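PDB 6MVF: beta-galactosidase/beta-glucuronidase from Faecalibacterium prausnitzii L2-6, which binds flavin mononucleotide and probably hydrolyses beta-linked glycosides such as glucuronides, as a member of glycosyl hydrolase family 2. Local coordinates for residues 444-458 with 477-490. Residues are numbered along the deposited sequence; the frame is centred on the assembly and turned at random.
Sequences HRITDVESYNHYFGW and NPDICLGISEYGCE
R445 grips D479 side-on in a two-nitrogen salt bridge: NE meets OD2 at 2.9 Å, while NH2 reaches OD1 nearly straight along its syn lone pair, guanidinium and carboxylate almost coplanar. The same NH2 donates to N477 OD1 at 3.2 Å, on an in-plane lone pair, so three bonds fix the guanidinium's rotation; N477 ND2 bonds to F473 O. One guanidinium face lies against I480, whose CD1 approaches R445 CZ to 3.5 Å. I480 CD1 also touches E450 OE2, and that carboxylate accepts from R445 N and H444 ND1; H433 also bonds to OE1, and H444 NE2 to P438 O.

From here the backbones run as parallel strands, 450-453 beside 482-484, neighbours in the TIM barrel joined through helix 466-476 as a beta-alpha-beta unit. G483 N donates to E450 O at 2.9 Å, and G483 O receives Y452 N. After the corner at S485, the ladder resumes with H454 N bonded to E486 O at 2.9 Å. The N453 amide stacks on the E486 carboxylate, planes 20° apart, while N453 ND2 bonds to N398. E486 OE1 lies at the edge of the Y455 ring, near its plane, but the very short hydrogen bond modelled from Y455 OH is doubtful.

Further along, chi1 of W458, 175°, sets CG opposite its own N and lays the indole over E490. E490 CB stands 4.0 Å from the centroid of the W458 six-membered ring in a CH-pi contact, while C489 SG approaches obliquely, 3.7 Å from W458 CE3. With W458 replaced by an alanine, E490 CB and CG would probably lose their aromatic cover, and the C489 sulfur its ring contact on that side. At the other end, V449 CG1 packs on C481 CB, and a water links D448 O with C481 N.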
loop_
_atom_site.group_PDB
_atom_site.type_symbol
_atom_site.label_atom_id
_atom_site.label_comp_id
_atom_site.label_asym_id
_atom_site.label_seq_id
_atom_site.Cartn_x
_atom_site.Cartn_y
_atom_site.Cartn_z
ATOM N N HIS A 444 -49.487 18.734 -7.424
ATOM C CA HIS A 444 -48.677 19.073 -8.577
ATOM C C HIS A 444 -48.319 20.559 -8.595
ATOM O O HIS A 444 -48.931 21.388 -7.915
ATOM C CB HIS A 444 -49.402 18.681 -9.853
ATOM C CG HIS A 444 -49.877 17.266 -9.838
ATOM N ND1 HIS A 444 -49.016 16.193 -9.926
ATOM C CD2 HIS A 444 -51.123 16.743 -9.725
ATOM C CE1 HIS A 444 -49.709 15.071 -9.882
ATOM N NE2 HIS A 444 -50.990 15.376 -9.761
ATOM N N ARG A 445 -47.287 20.881 -9.371
ATOM C CA ARG A 445 -46.812 22.245 -9.566
ATOM C C ARG A 445 -46.293 22.889 -8.281
ATOM O O ARG A 445 -46.093 24.111 -8.242
ATOM C CB ARG A 445 -47.908 23.114 -10.216
ATOM C CG ARG A 445 -48.520 22.389 -11.395
ATOM C CD ARG A 445 -49.430 23.189 -12.289
ATOM N NE ARG A 445 -49.538 22.480 -13.566
ATOM C CZ ARG A 445 -50.290 21.393 -13.751
ATOM N NH1 ARG A 445 -51.003 20.923 -12.737
ATOM N NH2 ARG A 445 -50.326 20.773 -14.929
ATOM N N ILE A 446 -46.053 22.104 -7.230
ATOM C CA ILE A 446 -45.368 22.633 -6.055
ATOM C C ILE A 446 -43.865 22.706 -6.298
ATOM O O ILE A 446 -43.225 23.731 -6.031
ATOM C CB ILE A 446 -45.676 21.780 -4.808
ATOM C CG1 ILE A 446 -47.146 21.871 -4.410
ATOM C CG2 ILE A 446 -44.785 22.207 -3.642
ATOM C CD1 ILE A 446 -47.462 21.105 -3.136
ATOM N N THR A 447 -43.287 21.617 -6.803
ATOM C CA THR A 447 -41.852 21.495 -7.018
ATOM C C THR A 447 -41.511 21.737 -8.491
ATOM O O THR A 447 -42.383 21.740 -9.363
ATOM C CB THR A 447 -41.358 20.116 -6.549
ATOM O OG1 THR A 447 -42.046 19.070 -7.255
ATOM C CG2 THR A 447 -41.575 19.943 -5.027
ATOM N N ASP A 448 -40.216 21.964 -8.756
ATOM C CA ASP A 448 -39.756 22.303 -10.107
ATOM C C ASP A 448 -39.966 21.155 -11.093
ATOM O O ASP A 448 -40.201 21.390 -12.288
ATOM C CB ASP A 448 -38.267 22.695 -10.097
ATOM C CG ASP A 448 -37.952 23.849 -9.136
ATOM O OD1 ASP A 448 -38.743 24.820 -9.062
ATOM O OD2 ASP A 448 -36.899 23.784 -8.454
ATOM N N VAL A 449 -39.842 19.916 -10.630
ATOM C CA VAL A 449 -40.052 18.732 -11.448
ATOM C C VAL A 449 -40.790 17.725 -10.572
ATOM O O VAL A 449 -40.996 17.948 -9.375
ATOM C CB VAL A 449 -38.730 18.147 -12.007
ATOM C CG1 VAL A 449 -38.009 19.164 -12.901
ATOM C CG2 VAL A 449 -37.801 17.692 -10.878
ATOM N N GLU A 450 -41.220 16.621 -11.187
ATOM C CA GLU A 450 -42.184 15.722 -10.558
ATOM C C GLU A 450 -42.000 14.320 -11.113
ATOM O O GLU A 450 -41.665 14.141 -12.286
ATOM C CB GLU A 450 -43.643 16.158 -10.790
ATOM C CG GLU A 450 -44.035 17.483 -10.152
ATOM C CD GLU A 450 -45.544 17.751 -10.205
ATOM O OE1 GLU A 450 -46.334 16.880 -9.756
ATOM O OE2 GLU A 450 -45.941 18.835 -10.701
ATOM N N SER A 451 -42.255 13.326 -10.269
ATOM C CA SER A 451 -42.152 11.949 -10.716
ATOM C C SER A 451 -43.234 11.091 -10.068
ATOM O O SER A 451 -43.731 11.390 -8.977
ATOM C CB SER A 451 -40.762 11.361 -10.424
ATOM O OG SER A 451 -39.784 11.868 -11.321
ATOM N N TYR A 452 -43.565 10.003 -10.747
ATOM C CA TYR A 452 -44.520 9.030 -10.252
ATOM C C TYR A 452 -43.847 7.688 -9.983
ATOM O O TYR A 452 -42.894 7.294 -10.666
ATOM C CB TYR A 452 -45.667 8.835 -11.243
ATOM C CG TYR A 452 -46.846 9.753 -11.047
ATOM C CD1 TYR A 452 -46.860 11.017 -11.597
ATOM C CD2 TYR A 452 -47.971 9.334 -10.341
ATOM C CE1 TYR A 452 -47.962 11.852 -11.449
ATOM C CE2 TYR A 452 -49.081 10.157 -10.186
ATOM C CZ TYR A 452 -49.071 11.422 -10.745
ATOM O OH TYR A 452 -50.161 12.267 -10.599
ATOM N N ASN A 453 -44.361 6.997 -8.964
ATOM C CA ASN A 453 -43.999 5.618 -8.679
ATOM C C ASN A 453 -45.073 4.705 -9.288
ATOM O O ASN A 453 -46.203 4.643 -8.787
ATOM C CB ASN A 453 -43.871 5.411 -7.170
ATOM C CG ASN A 453 -42.741 6.228 -6.559
ATOM O OD1 ASN A 453 -41.951 6.851 -7.265
ATOM N ND2 ASN A 453 -42.651 6.210 -5.238
ATOM N N HIS A 454 -44.727 3.988 -10.361
ATOM C CA HIS A 454 -45.689 3.130 -11.036
ATOM C C HIS A 454 -45.215 1.686 -11.092
ATOM O O HIS A 454 -44.026 1.411 -11.303
ATOM C CB HIS A 454 -45.965 3.625 -12.444
ATOM C CG HIS A 454 -46.911 4.778 -12.485
ATOM N ND1 HIS A 454 -48.135 4.752 -11.850
ATOM C CD2 HIS A 454 -46.808 5.998 -13.062
ATOM C CE1 HIS A 454 -48.746 5.910 -12.034
ATOM N NE2 HIS A 454 -47.963 6.681 -12.770
ATOM N N TYR A 455 -46.165 0.762 -10.930
ATOM C CA TYR A 455 -45.871 -0.662 -11.009
ATOM C C TYR A 455 -46.915 -1.377 -11.859
ATOM O O TYR A 455 -47.334 -2.499 -11.554
ATOM C CB TYR A 455 -45.775 -1.284 -9.617
ATOM C CG TYR A 455 -44.647 -0.757 -8.743
ATOM C CD1 TYR A 455 -43.386 -1.364 -8.759
ATOM C CD2 TYR A 455 -44.844 0.326 -7.886
ATOM C CE1 TYR A 455 -42.349 -0.906 -7.959
ATOM C CE2 TYR A 455 -43.807 0.796 -7.079
ATOM C CZ TYR A 455 -42.559 0.172 -7.127
ATOM O OH TYR A 455 -41.531 0.609 -6.331
ATOM N N PHE A 456 -47.342 -0.743 -12.951
ATOM C CA PHE A 456 -48.203 -1.425 -13.905
ATOM C C PHE A 456 -47.474 -2.630 -14.477
ATOM O O PHE A 456 -46.430 -2.490 -15.124
ATOM C CB PHE A 456 -48.638 -0.478 -15.021
ATOM C CG PHE A 456 -49.249 0.793 -14.520
ATOM C CD1 PHE A 456 -50.412 0.763 -13.769
ATOM C CD2 PHE A 456 -48.665 2.017 -14.812
ATOM C CE1 PHE A 456 -50.971 1.919 -13.301
ATOM C CE2 PHE A 456 -49.214 3.172 -14.359
ATOM C CZ PHE A 456 -50.374 3.128 -13.596
ATOM N N GLY A 457 -48.033 -3.813 -14.241
ATOM C CA GLY A 457 -47.393 -5.064 -14.585
ATOM C C GLY A 457 -46.859 -5.844 -13.397
ATOM O O GLY A 457 -46.363 -6.960 -13.594
ATOM N N TRP A 458 -46.921 -5.300 -12.176
ATOM C CA TRP A 458 -46.487 -6.056 -11.004
ATOM C C TRP A 458 -47.506 -5.978 -9.861
ATOM O O TRP A 458 -47.955 -7.023 -9.386
ATOM C CB TRP A 458 -45.095 -5.608 -10.501
ATOM C CG TRP A 458 -44.808 -6.345 -9.253
ATOM C CD1 TRP A 458 -44.841 -5.855 -7.976
ATOM C CD2 TRP A 458 -44.586 -7.757 -9.136
ATOM N NE1 TRP A 458 -44.611 -6.872 -7.071
ATOM C CE2 TRP A 458 -44.451 -8.048 -7.761
ATOM C CE3 TRP A 458 -44.467 -8.802 -10.063
ATOM C CZ2 TRP A 458 -44.216 -9.347 -7.292
ATOM C CZ3 TRP A 458 -44.211 -10.076 -9.596
ATOM C CH2 TRP A 458 -44.091 -10.341 -8.227
ATOM N N ASN A 477 -50.636 17.422 -19.386
ATOM C CA ASN A 477 -49.878 18.347 -18.538
ATOM C C ASN A 477 -48.587 18.751 -19.236
ATOM O O ASN A 477 -47.493 18.529 -18.717
ATOM C CB ASN A 477 -49.575 17.722 -17.179
ATOM C CG ASN A 477 -50.804 17.211 -16.482
ATOM O OD1 ASN A 477 -51.506 17.969 -15.815
ATOM N ND2 ASN A 477 -51.054 15.904 -16.594
ATOM N N PRO A 478 -48.679 19.389 -20.407
ATOM C CA PRO A 478 -47.456 19.740 -21.152
ATOM C C PRO A 478 -46.568 20.771 -20.458
ATOM O O PRO A 478 -45.542 21.158 -21.032
ATOM C CB PRO A 478 -48.009 20.296 -22.468
ATOM C CG PRO A 478 -49.306 20.915 -22.062
ATOM C CD PRO A 478 -49.880 19.983 -21.021
ATOM N N ASP A 479 -46.933 21.240 -19.262
ATOM C CA ASP A 479 -46.130 22.181 -18.491
ATOM C C ASP A 479 -45.385 21.513 -17.340
ATOM O O ASP A 479 -44.606 22.182 -16.649
ATOM C CB ASP A 479 -47.015 23.318 -17.948
ATOM C CG ASP A 479 -48.082 22.831 -16.937
ATOM O OD1 ASP A 479 -48.676 21.736 -17.125
ATOM O OD2 ASP A 479 -48.337 23.574 -15.956
ATOM N N ILE A 480 -45.615 20.221 -17.109
ATOM C CA ILE A 480 -44.984 19.494 -16.017
ATOM C C ILE A 480 -43.847 18.652 -16.585
ATOM O O ILE A 480 -44.002 18.009 -17.631
ATOM C CB ILE A 480 -46.002 18.621 -15.260
ATOM C CG1 ILE A 480 -47.080 19.496 -14.610
ATOM C CG2 ILE A 480 -45.294 17.781 -14.200
ATOM C CD1 ILE A 480 -47.960 18.778 -13.578
ATOM N N CYS A 481 -42.696 18.686 -15.912
ATOM C CA CYS A 481 -41.586 17.798 -16.227
ATOM C C CYS A 481 -41.844 16.477 -15.528
ATOM O O CYS A 481 -41.784 16.407 -14.300
ATOM C CB CYS A 481 -40.261 18.394 -15.770
ATOM S SG CYS A 481 -39.925 20.050 -16.380
ATOM N N LEU A 482 -42.141 15.437 -16.304
ATOM C CA LEU A 482 -42.486 14.125 -15.775
ATOM C C LEU A 482 -41.260 13.215 -15.765
ATOM O O LEU A 482 -40.546 13.101 -16.771
ATOM C CB LEU A 482 -43.610 13.484 -16.591
ATOM C CG LEU A 482 -43.984 12.082 -16.121
ATOM C CD1 LEU A 482 -44.650 12.174 -14.764
ATOM C CD2 LEU A 482 -44.856 11.315 -17.120
ATOM N N GLY A 483 -41.012 12.588 -14.611
ATOM C CA GLY A 483 -40.104 11.469 -14.528
ATOM C C GLY A 483 -40.791 10.304 -13.838
ATOM O O GLY A 483 -41.914 10.431 -13.345
ATOM N N ILE A 484 -40.108 9.163 -13.820
ATOM C CA ILE A 484 -40.594 7.981 -13.116
ATOM C C ILE A 484 -39.583 7.647 -12.026
ATOM O O ILE A 484 -38.501 7.108 -12.310
ATOM C CB ILE A 484 -40.834 6.790 -14.061
ATOM C CG1 ILE A 484 -41.939 7.139 -15.068
ATOM C CG2 ILE A 484 -41.204 5.523 -13.273
ATOM C CD1 ILE A 484 -43.242 7.698 -14.431
ATOM N N SER A 485 -39.937 7.968 -10.774
ATOM C CA SER A 485 -39.014 7.810 -9.654
ATOM C C SER A 485 -38.937 6.383 -9.128
ATOM O O SER A 485 -37.974 6.057 -8.432
ATOM C CB SER A 485 -39.400 8.757 -8.515
ATOM O OG SER A 485 -40.807 8.766 -8.311
ATOM N N GLU A 486 -39.953 5.554 -9.385
ATOM C CA GLU A 486 -39.905 4.121 -9.115
ATOM C C GLU A 486 -40.724 3.412 -10.170
ATOM O O GLU A 486 -41.822 3.857 -10.523
ATOM C CB GLU A 486 -40.469 3.689 -7.748
ATOM C CG GLU A 486 -39.926 4.387 -6.538
ATOM C CD GLU A 486 -40.475 3.813 -5.240
ATOM O OE1 GLU A 486 -41.185 2.774 -5.290
ATOM O OE2 GLU A 486 -40.188 4.404 -4.166
ATOM N N TYR A 487 -40.162 2.318 -10.662
ATOM C CA TYR A 487 -40.847 1.287 -11.417
ATOM C C TYR A 487 -40.010 0.029 -11.248
ATOM O O TYR A 487 -38.806 0.110 -10.996
ATOM C CB TYR A 487 -41.002 1.663 -12.893
ATOM C CG TYR A 487 -39.717 1.679 -13.688
ATOM C CD1 TYR A 487 -38.888 2.808 -13.707
ATOM C CD2 TYR A 487 -39.326 0.566 -14.421
ATOM C CE1 TYR A 487 -37.703 2.813 -14.448
ATOM C CE2 TYR A 487 -38.157 0.562 -15.159
ATOM C CZ TYR A 487 -37.351 1.681 -15.175
ATOM O OH TYR A 487 -36.205 1.653 -15.934
ATOM N N GLY A 488 -40.637 -1.129 -11.357
ATOM C CA GLY A 488 -39.884 -2.348 -11.171
ATOM C C GLY A 488 -40.800 -3.531 -10.928
ATOM O O GLY A 488 -42.012 -3.439 -11.045
ATOM N N CYS A 489 -40.179 -4.635 -10.553
ATOM C CA CYS A 489 -40.861 -5.913 -10.581
ATOM C C CYS A 489 -39.994 -6.895 -9.816
ATOM O O CYS A 489 -38.766 -6.784 -9.845
ATOM C CB CYS A 489 -41.063 -6.329 -12.035
ATOM S SG CYS A 489 -41.679 -7.918 -12.305
ATOM N N GLU A 490 -40.619 -7.804 -9.083
ATOM C CA GLU A 490 -39.838 -8.750 -8.307
ATOM C C GLU A 490 -39.253 -9.808 -9.215
ATOM O O GLU A 490 -39.834 -10.168 -10.238
ATOM C CB GLU A 490 -40.680 -9.418 -7.226
ATOM C CG GLU A 490 -41.307 -8.416 -6.264
ATOM C CD GLU A 490 -40.519 -8.280 -4.992
ATOM O OE1 GLU A 490 -39.664 -9.176 -4.773
ATOM O OE2 GLU A 490 -40.759 -7.293 -4.235
HETATM O O HOH W 1 -42.577 20.291 -13.532
#